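Local coordinates for SusD homolog (Bacteroides thetaiotaomicron VPI-5482, PDB 3IHV), which probably binds glycans at the outer membrane as a SusD-family lipoprotein partner in polysaccharide uptake, at residues G237-Y242 with D255-L260; Q244-T249 with N391-R396. One frame throughout, in Å; residues are numbered along the deposited sequence.

Contact 1. Residues G237-Y242 with D255-L260; sequences GLLKDY and DPTESL
The loop that joins helix 219-232 to helix 242-250 packs here, at residues 237-239, against the Asx turn leading into strand 259-263. Two straight hydrogen bonds define the pairing. Gly237 N donates a hydrogen bond to Thr257 O over 3.0 Å at 170°, approaching from above the carbonyl plane, and His236 ND1 also bonds to this oxygen. Leu239 N donates to Glu258 OE1 over 2.9 Å, on the anti side of the carboxylate. Glu258 reaches that N-H because CG lies anti to its own backbone N (chi1 -174°) and the chain stays extended beyond it, running past Gly237 O, which sits 3.2 Å from CB. The carboxylate end then lies beside Leu238, whose CD2 is 3.6 Å from Glu258 OE2. Leu239 sends CD2 into the angle between Asp255 and Thr257, 3.6 Å from Asp255 OD2 and 3.9 Å from Thr257 CB. The turn itself is fixed by Asp255 OD1, which accepts from both Thr257 N (2.9 Å) and Thr257 OG1 (2.7 Å), the two donors arriving from the same face of the carboxylate. Beyond the two segments, Arg429 and Arg396 form salt bridges to Glu258 OE1 and OE2 respectively. A glutamine in its place would probably cost Arg429 its salt bridge at OE1 and deprive Arg396 of one of its carboxylate partners. With an arginine at each oxygen and a backbone N-H at OE1, the buried carboxylate is likely to stay ionised, so that a single acid ties the loop to two basic side chains.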
ATOM      1  N   GLY A 237       6.965   8.205  15.529  1.00  7.72           N
ATOM      2  CA  GLY A 237       7.593   9.370  14.904  1.00  7.95           C
ATOM      3  C   GLY A 237       8.094   9.073  13.521  1.00  7.86           C
ATOM      4  O   GLY A 237       7.850   7.989  12.969  1.00  8.75           O
ATOM      5  N   LEU A 238       8.807  10.056  12.968  1.00  7.42           N
ATOM      6  CA  LEU A 238       9.443   9.933  11.673  1.00  6.46           C
ATOM      7  C   LEU A 238      10.908   9.605  11.860  1.00  6.98           C
ATOM      8  O   LEU A 238      11.602  10.191  12.747  1.00  6.56           O
ATOM      9  CB  LEU A 238       9.322  11.246  10.880  1.00  6.97           C
ATOM     10  CG  LEU A 238       7.899  11.745  10.615  1.00  6.64           C
ATOM     11  CD1 LEU A 238       7.867  13.156   9.961  1.00  7.95           C
ATOM     12  CD2 LEU A 238       7.158  10.688   9.766  1.00  5.65           C
ATOM     13  N   LEU A 239      11.396   8.682  11.047  1.00  6.58           N
ATOM     14  CA  LEU A 239      12.804   8.396  11.038  1.00  7.52           C
ATOM     15  C   LEU A 239      13.493   9.686  10.622  1.00  8.01           C
ATOM     16  O   LEU A 239      12.990  10.427   9.744  1.00  7.26           O
ATOM     17  CB  LEU A 239      13.189   7.254  10.089  1.00  7.68           C
ATOM     18  CG  LEU A 239      12.561   5.892  10.372  1.00  7.98           C
ATOM     19  CD1 LEU A 239      13.218   4.804   9.508  1.00  8.72           C
ATOM     20  CD2 LEU A 239      12.681   5.541  11.884  1.00  7.23           C
ATOM     21  N   LYS A 240      14.643   9.933  11.239  1.00  7.64           N
ATOM     22  CA  LYS A 240      15.398  11.167  10.941  1.00  8.73           C
ATOM     23  C   LYS A 240      15.713  11.276   9.446  1.00  7.97           C
ATOM     24  O   LYS A 240      15.474  12.319   8.835  1.00  6.89           O
ATOM     25  CB  LYS A 240      16.683  11.230  11.773  1.00  9.25           C
ATOM     26  CG  LYS A 240      17.546  12.448  11.461  1.00 11.38           C
ATOM     27  CD  LYS A 240      18.818  12.484  12.344  1.00 14.59           C
ATOM     28  CE  LYS A 240      19.759  13.559  11.855  1.00 17.67           C
ATOM     29  NZ  LYS A 240      20.931  13.800  12.767  1.00 20.55           N
ATOM     30  N   ASP A 241      16.231  10.173   8.887  1.00  7.64           N
ATOM     31  CA  ASP A 241      16.641  10.115   7.496  1.00  8.25           C
ATOM     32  C   ASP A 241      15.665   9.338   6.617  1.00  7.49           C
ATOM     33  O   ASP A 241      15.433   8.159   6.830  1.00  7.17           O
ATOM     34  CB  ASP A 241      18.010   9.485   7.397  1.00  8.97           C
ATOM     35  CG  ASP A 241      19.056  10.279   8.117  1.00 10.97           C
ATOM     36  OD1 ASP A 241      19.084  11.517   7.974  1.00 12.12           O
ATOM     37  OD2 ASP A 241      19.884   9.649   8.808  1.00 16.13           O
ATOM     38  N   TYR A 242      15.108  10.004   5.621  1.00  7.14           N
ATOM     39  CA  TYR A 242      14.155   9.347   4.701  1.00  7.39           C
ATOM     40  C   TYR A 242      14.737   8.090   4.099  1.00  6.49           C
ATOM     41  O   TYR A 242      14.023   7.100   3.950  1.00  6.82           O
ATOM     42  CB  TYR A 242      13.773  10.296   3.587  1.00  7.11           C
ATOM     43  CG  TYR A 242      12.596   9.868   2.779  1.00  7.69           C
ATOM     44  CD1 TYR A 242      11.292   9.944   3.301  1.00  7.29           C
ATOM     45  CD2 TYR A 242      12.746   9.473   1.466  1.00  7.54           C
ATOM     46  CE1 TYR A 242      10.202   9.591   2.530  1.00  6.96           C
ATOM     47  CE2 TYR A 242      11.676   9.137   0.706  1.00  7.09           C
ATOM     48  CZ  TYR A 242      10.407   9.185   1.228  1.00  8.75           C
ATOM     49  OH  TYR A 242       9.369   8.802   0.415  1.00  7.73           O
ATOM     50  N   ASP A 255      11.752  -1.462  12.684  1.00  7.22           N
ATOM     51  CA  ASP A 255      11.883  -0.335  13.582  1.00  7.24           C
ATOM     52  C   ASP A 255      10.439   0.180  13.769  1.00  7.63           C
ATOM     53  O   ASP A 255       9.840   0.678  12.818  1.00  8.06           O
ATOM     54  CB  ASP A 255      12.773   0.781  13.001  1.00  6.92           C
ATOM     55  CG  ASP A 255      12.957   1.963  13.958  1.00  9.54           C
ATOM     56  OD1 ASP A 255      12.118   2.160  14.868  1.00 10.66           O
ATOM     57  OD2 ASP A 255      13.945   2.743  13.758  1.00  8.18           O
ATOM     58  N   PRO A 256       9.880   0.042  14.974  1.00  7.83           N
ATOM     59  CA  PRO A 256       8.486   0.432  15.148  1.00  7.31           C
ATOM     60  C   PRO A 256       8.228   1.949  15.187  1.00  8.34           C
ATOM     61  O   PRO A 256       7.084   2.365  15.265  1.00  8.28           O
ATOM     62  CB  PRO A 256       8.146  -0.152  16.531  1.00  7.53           C
ATOM     63  CG  PRO A 256       9.394   0.002  17.285  1.00  7.07           C
ATOM     64  CD  PRO A 256      10.507  -0.318  16.263  1.00  7.42           C
ATOM     65  N   THR A 257       9.267   2.764  15.142  1.00  7.37           N
ATOM     66  CA  THR A 257       9.103   4.205  15.195  1.00  7.20           C
ATOM     67  C   THR A 257       8.091   4.751  14.190  1.00  7.32           C
ATOM     68  O   THR A 257       7.101   5.368  14.568  1.00  6.81           O
ATOM     69  CB  THR A 257      10.458   4.926  15.025  1.00  7.81           C
ATOM     70  OG1 THR A 257      11.356   4.505  16.059  1.00  7.51           O
ATOM     71  CG2 THR A 257      10.275   6.440  15.105  1.00  8.83           C
ATOM     72  N   GLU A 258       8.375   4.526  12.918  1.00  6.89           N
ATOM     73  CA  GLU A 258       7.541   4.982  11.801  1.00  7.00           C
ATOM     74  C   GLU A 258       6.747   3.883  11.124  1.00  6.62           C
ATOM     75  O   GLU A 258       5.642   4.096  10.651  1.00  8.70           O
ATOM     76  CB  GLU A 258       8.430   5.704  10.770  1.00  6.18           C
ATOM     77  CG  GLU A 258       7.630   6.334   9.640  1.00  5.96           C
ATOM     78  CD  GLU A 258       8.385   7.315   8.773  1.00  6.22           C
ATOM     79  OE1 GLU A 258       9.580   7.628   9.040  1.00  6.97           O
ATOM     80  OE2 GLU A 258       7.720   7.766   7.810  1.00  7.44           O
ATOM     81  N   SER A 259       7.332   2.705  11.006  1.00  8.02           N
ATOM     82  CA  SER A 259       6.668   1.607  10.353  1.00  7.00           C
ATOM     83  C   SER A 259       5.527   1.066  11.218  1.00  7.60           C
ATOM     84  O   SER A 259       5.757   0.459  12.253  1.00  7.54           O
ATOM     85  CB  SER A 259       7.667   0.476  10.107  1.00  7.73           C
ATOM     86  OG  SER A 259       7.010  -0.517   9.350  1.00  6.37           O
ATOM     87  N   LEU A 260       4.305   1.244  10.763  1.00  6.59           N
ATOM     88  CA  LEU A 260       3.129   0.778  11.501  1.00  6.90           C
ATOM     89  C   LEU A 260       2.636  -0.597  10.975  1.00  7.15           C
ATOM     90  O   LEU A 260       2.568  -1.556  11.745  1.00  6.86           O
ATOM     91  CB  LEU A 260       2.054   1.853  11.424  1.00  6.29           C
ATOM     92  CG  LEU A 260       2.447   3.201  12.061  1.00  7.24           C
ATOM     93  CD1 LEU A 260       1.276   4.184  11.874  1.00  4.84           C
ATOM     94  CD2 LEU A 260       2.845   3.107  13.543  1.00  5.31           C
TER

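Contact 2. Residues Q244-T249 with N391-R396; sequences QLWKNT and NWYFLR. With NA (sodium ion), chain F; EDO (1,2-ethanediol), chain O.
Tyr393 CG stands anti to the carbonyl carbon (chi1 -69°), which carries the phenol to the helix backbone at Leu245, while Thr249 OG1, anti to its own N (chi1 -152°), comes over one face of the ring. Tyr393 OH donates to Leu245 O over 2.7 Å, in the carbonyl plane and on a lone pair; the same oxygen accepts the helical N-H of Thr249. Water 1 donates to the hydroxyl and accepts from Asn248 ND2. The Tyr393 edge meets the face of Trp246 in an offset edge-to-face pair, planes at 86°, with Trp246 CZ3 3.5 Å from Tyr393 CD2. Arg396 CD lies over the opposite face of the tyrosine, toward its rim, and Leu245 CD1 lies over the Arg396 guanidinium, 3.5 Å from NH1. Asn391 N donates to Thr249 O over 2.9 Å. The sodium ion is coordinated by Asn391 OD1 at 2.5 Å, and water 3 links it to Thr249 O; Phe265 O, Asn389 O and waters 4 and 5 also bind it. Thr249 OG1 bonds to Glu262 of strand 259-263, and Arg396 makes salt bridges to Glu258, Glu462 and Glu466. Helix 242-250 packs against strand 392-396, which pairs antiparallel with strand 259-263.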
ATOM      1  N   GLN A 244      16.706   5.984   5.370  1.00  6.15           N
ATOM      2  CA  GLN A 244      16.689   4.888   6.322  1.00  6.44           C
ATOM      3  C   GLN A 244      15.464   4.013   6.173  1.00  6.51           C
ATOM      4  O   GLN A 244      15.512   2.818   6.462  1.00  6.20           O
ATOM      5  CB  GLN A 244      16.830   5.414   7.771  1.00  6.45           C
ATOM      6  CG  GLN A 244      17.193   4.323   8.772  1.00  6.49           C
ATOM      7  CD  GLN A 244      18.586   3.739   8.523  1.00  8.43           C
ATOM      8  OE1 GLN A 244      19.540   4.475   8.355  1.00  7.74           O
ATOM      9  NE2 GLN A 244      18.697   2.416   8.530  1.00 10.66           N
ATOM     10  N   LEU A 245      14.316   4.591   5.805  1.00  5.55           N
ATOM     11  CA  LEU A 245      13.169   3.760   5.567  1.00  6.70           C
ATOM     12  C   LEU A 245      13.421   2.667   4.518  1.00  5.98           C
ATOM     13  O   LEU A 245      12.917   1.533   4.656  1.00  7.26           O
ATOM     14  CB  LEU A 245      11.981   4.605   5.063  1.00  5.64           C
ATOM     15  CG  LEU A 245      11.318   5.566   6.044  1.00  8.06           C
ATOM     16  CD1 LEU A 245      10.510   6.617   5.330  1.00  7.91           C
ATOM     17  CD2 LEU A 245      10.471   4.777   7.081  1.00  5.91           C
ATOM     18  N   TRP A 246      14.186   3.003   3.485  1.00  7.26           N
ATOM     19  CA  TRP A 246      14.411   2.101   2.343  1.00  6.50           C
ATOM     20  C   TRP A 246      15.521   1.118   2.699  1.00  8.45           C
ATOM     21  O   TRP A 246      15.431  -0.091   2.388  1.00  7.98           O
ATOM     22  CB  TRP A 246      14.594   2.937   1.012  1.00  7.90           C
ATOM     23  CG  TRP A 246      13.491   3.944   1.019  1.00  5.94           C
ATOM     24  CD1 TRP A 246      13.595   5.283   1.202  1.00  7.10           C
ATOM     25  CD2 TRP A 246      12.098   3.647   1.085  1.00  5.87           C
ATOM     26  NE1 TRP A 246      12.361   5.837   1.340  1.00  7.29           N
ATOM     27  CE2 TRP A 246      11.421   4.853   1.264  1.00  5.52           C
ATOM     28  CE3 TRP A 246      11.355   2.474   0.951  1.00  5.25           C
ATOM     29  CZ2 TRP A 246      10.037   4.919   1.343  1.00  8.28           C
ATOM     30  CZ3 TRP A 246       9.981   2.556   1.043  1.00  8.62           C
ATOM     31  CH2 TRP A 246       9.353   3.747   1.244  1.00  7.12           C
ATOM     32  N   LYS A 247      16.546   1.617   3.384  1.00  7.23           N
ATOM     33  CA  LYS A 247      17.571   0.726   3.921  1.00  7.91           C
ATOM     34  C   LYS A 247      16.891  -0.332   4.790  1.00  7.52           C
ATOM     35  O   LYS A 247      17.133  -1.529   4.632  1.00  8.14           O
ATOM     36  CB  LYS A 247      18.622   1.468   4.777  1.00  8.67           C
ATOM     37  CG  LYS A 247      19.458   2.470   3.997  1.00 13.01           C
ATOM     38  CD  LYS A 247      20.516   3.155   4.869  1.00 17.24           C
ATOM     39  CE  LYS A 247      21.336   4.191   4.099  1.00 19.25           C
ATOM     40  NZ  LYS A 247      22.462   4.830   4.956  1.00 22.03           N
ATOM     41  N   ASN A 248      16.017   0.103   5.696  1.00  6.64           N
ATOM     42  CA  ASN A 248      15.375  -0.824   6.615  1.00  6.72           C
ATOM     43  C   ASN A 248      14.494  -1.862   5.932  1.00  6.15           C
ATOM     44  O   ASN A 248      14.636  -3.070   6.163  1.00  7.05           O
ATOM     45  CB  ASN A 248      14.498  -0.067   7.638  1.00  6.10           C
ATOM     46  CG  ASN A 248      15.291   0.706   8.655  1.00  6.80           C
ATOM     47  OD1 ASN A 248      16.517   0.574   8.767  1.00  8.87           O
ATOM     48  ND2 ASN A 248      14.570   1.470   9.478  1.00  7.77           N
ATOM     49  N   THR A 249      13.597  -1.396   5.077  1.00  7.27           N
ATOM     50  CA  THR A 249      12.636  -2.303   4.448  1.00  7.15           C
ATOM     51  C   THR A 249      13.299  -3.312   3.484  1.00  7.70           C
ATOM     52  O   THR A 249      12.803  -4.421   3.318  1.00  7.78           O
ATOM     53  CB  THR A 249      11.479  -1.514   3.797  1.00  7.90           C
ATOM     54  OG1 THR A 249      10.289  -2.327   3.779  1.00  6.92           O
ATOM     55  CG2 THR A 249      11.863  -1.053   2.383  1.00  7.40           C
ATOM     56  N   ASN A 391      10.757  -6.033   1.952  1.00  6.36           N
ATOM     57  CA  ASN A 391       9.476  -5.866   2.633  1.00  7.08           C
ATOM     58  C   ASN A 391       8.572  -4.816   2.009  1.00  7.51           C
ATOM     59  O   ASN A 391       8.984  -4.138   1.074  1.00  7.65           O
ATOM     60  CB  ASN A 391       9.707  -5.595   4.117  1.00  7.15           C
ATOM     61  CG  ASN A 391      10.370  -6.743   4.804  1.00  8.14           C
ATOM     62  OD1 ASN A 391      10.428  -7.861   4.275  1.00  9.33           O
ATOM     63  ND2 ASN A 391      10.928  -6.485   6.006  1.00  7.39           N
ATOM     64  N   TRP A 392       7.345  -4.737   2.514  1.00  7.28           N
ATOM     65  CA  TRP A 392       6.331  -3.818   1.976  1.00  6.63           C
ATOM     66  C   TRP A 392       5.654  -2.943   3.021  1.00  7.29           C
ATOM     67  O   TRP A 392       4.921  -3.436   3.893  1.00  8.51           O
ATOM     68  CB  TRP A 392       5.242  -4.574   1.184  1.00  7.09           C
ATOM     69  CG  TRP A 392       4.335  -3.611   0.504  1.00  6.59           C
ATOM     70  CD1 TRP A 392       3.032  -3.346   0.797  1.00  8.00           C
ATOM     71  CD2 TRP A 392       4.673  -2.785  -0.604  1.00  6.63           C
ATOM     72  NE1 TRP A 392       2.547  -2.365  -0.035  1.00  8.60           N
ATOM     73  CE2 TRP A 392       3.527  -1.994  -0.909  1.00  5.74           C
ATOM     74  CE3 TRP A 392       5.856  -2.568  -1.311  1.00  7.20           C
ATOM     75  CZ2 TRP A 392       3.515  -1.061  -1.935  1.00  7.85           C
ATOM     76  CZ3 TRP A 392       5.850  -1.655  -2.343  1.00  9.50           C
ATOM     77  CH2 TRP A 392       4.684  -0.905  -2.649  1.00  6.96           C
ATOM     78  N   TYR A 393       5.884  -1.643   2.936  1.00  6.67           N
ATOM     79  CA  TYR A 393       5.203  -0.715   3.824  1.00  6.53           C
ATOM     80  C   TYR A 393       3.758  -0.488   3.353  1.00  7.21           C
ATOM     81  O   TYR A 393       3.514   0.116   2.290  1.00  7.85           O
ATOM     82  CB  TYR A 393       5.836   0.669   3.872  1.00  7.33           C
ATOM     83  CG  TYR A 393       7.197   0.769   4.533  1.00  7.04           C
ATOM     84  CD1 TYR A 393       7.352   0.513   5.905  1.00  8.26           C
ATOM     85  CD2 TYR A 393       8.292   1.191   3.808  1.00  7.90           C
ATOM     86  CE1 TYR A 393       8.578   0.648   6.524  1.00  7.96           C
ATOM     87  CE2 TYR A 393       9.550   1.328   4.413  1.00  6.90           C
ATOM     88  CZ  TYR A 393       9.676   1.065   5.775  1.00  7.33           C
ATOM     89  OH  TYR A 393      10.901   1.208   6.365  1.00  9.00           O
ATOM     90  N   PHE A 394       2.798  -0.975   4.128  1.00  6.77           N
ATOM     91  CA  PHE A 394       1.403  -0.669   3.860  1.00  6.97           C
ATOM     92  C   PHE A 394       0.982   0.658   4.538  1.00  8.12           C
ATOM     93  O   PHE A 394       0.133   1.420   4.012  1.00  8.50           O
ATOM     94  CB  PHE A 394       0.516  -1.842   4.318  1.00  6.83           C
ATOM     95  CG  PHE A 394      -0.971  -1.615   4.105  1.00  7.33           C
ATOM     96  CD1 PHE A 394      -1.517  -1.642   2.834  1.00 10.64           C
ATOM     97  CD2 PHE A 394      -1.816  -1.472   5.190  1.00 12.25           C
ATOM     98  CE1 PHE A 394      -2.886  -1.455   2.640  1.00 10.01           C
ATOM     99  CE2 PHE A 394      -3.182  -1.290   5.018  1.00 10.42           C
ATOM    100  CZ  PHE A 394      -3.726  -1.293   3.737  1.00 10.03           C
ATOM    101  N   LEU A 395       1.509   0.921   5.743  1.00  8.38           N
ATOM    102  CA  LEU A 395       1.176   2.131   6.488  1.00  8.20           C
ATOM    103  C   LEU A 395       2.355   2.612   7.335  1.00  7.76           C
ATOM    104  O   LEU A 395       2.878   1.855   8.195  1.00  7.43           O
ATOM    105  CB  LEU A 395      -0.024   1.901   7.435  1.00  8.73           C
ATOM    106  CG  LEU A 395      -0.596   3.186   8.074  1.00  8.75           C
ATOM    107  CD1 LEU A 395      -1.129   4.121   6.993  1.00  9.08           C
ATOM    108  CD2 LEU A 395      -1.662   2.838   9.130  1.00  8.92           C
ATOM    109  N   ARG A 396       2.799   3.839   7.071  1.00  8.03           N
ATOM    110  CA  ARG A 396       3.866   4.505   7.797  1.00  7.71           C
ATOM    111  C   ARG A 396       3.278   5.681   8.584  1.00  7.42           C
ATOM    112  O   ARG A 396       2.293   6.272   8.178  1.00  5.89           O
ATOM    113  CB  ARG A 396       4.918   5.089   6.831  1.00  8.51           C
ATOM    114  CG  ARG A 396       5.624   4.042   6.034  1.00 10.00           C
ATOM    115  CD  ARG A 396       6.891   4.529   5.378  1.00  7.75           C
ATOM    116  NE  ARG A 396       6.712   5.320   4.173  1.00  8.65           N
ATOM    117  CZ  ARG A 396       6.840   6.654   4.076  1.00  9.23           C
ATOM    118  NH1 ARG A 396       7.098   7.432   5.137  1.00  8.51           N
ATOM    119  NH2 ARG A 396       6.749   7.213   2.883  1.00 10.32           N
TER
HETATM  120 NA    NA F   7      12.491  -9.211   4.417  1.00 16.92          NA
HETATM  121  C1  EDO O 558      22.001   3.444  10.174  1.00 27.24           C
HETATM  122  O1  EDO O 558      22.082   4.447   9.152  1.00 28.27           O
HETATM  123  C2  EDO O 558      22.500   2.117   9.630  1.00 27.53           C
HETATM  124  O2  EDO O 558      21.671   1.638   8.553  1.00 27.77           O
HETATM  125  O   HOH W   1      11.473   1.395   9.181  1.00  6.63           O
HETATM  126  O   HOH W   2       8.652  -1.410   1.577  1.00  6.24           O
HETATM  127  O   HOH W   3      13.844  -6.806   3.843  1.00 14.52           O
HETATM  128  O   HOH W   4      11.879  -9.163   6.728  1.00  7.74           O
HETATM  129  O   HOH W   5      14.673  -9.885   4.860  1.00  7.84           O

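How the contacts relate
Contact 1 is a surface contact, about 16 Å from the chain centre to its own centre, whereas contact 2 is buried, at about 11 Å; their centres lie about 9 Å apart. Both involve the same two-stranded antiparallel sheet: contact 1 reaches it through strand 259-263, contact 2 through strand 392-396, and a probable hydrogen bond from Leu260 N to Leu395 O (3.0 Å) joins them there. Residues 237-242 lead into the helix that supplies 244-249, and 255-260 precedes 391-396, so the segments alternate along the chain. Their chemistry differs with depth: contact 1 sets backbone N-H groups and carboxylates beside leucine side chains, while contact 2 combines aromatic packing, ordered water and a metal ligand.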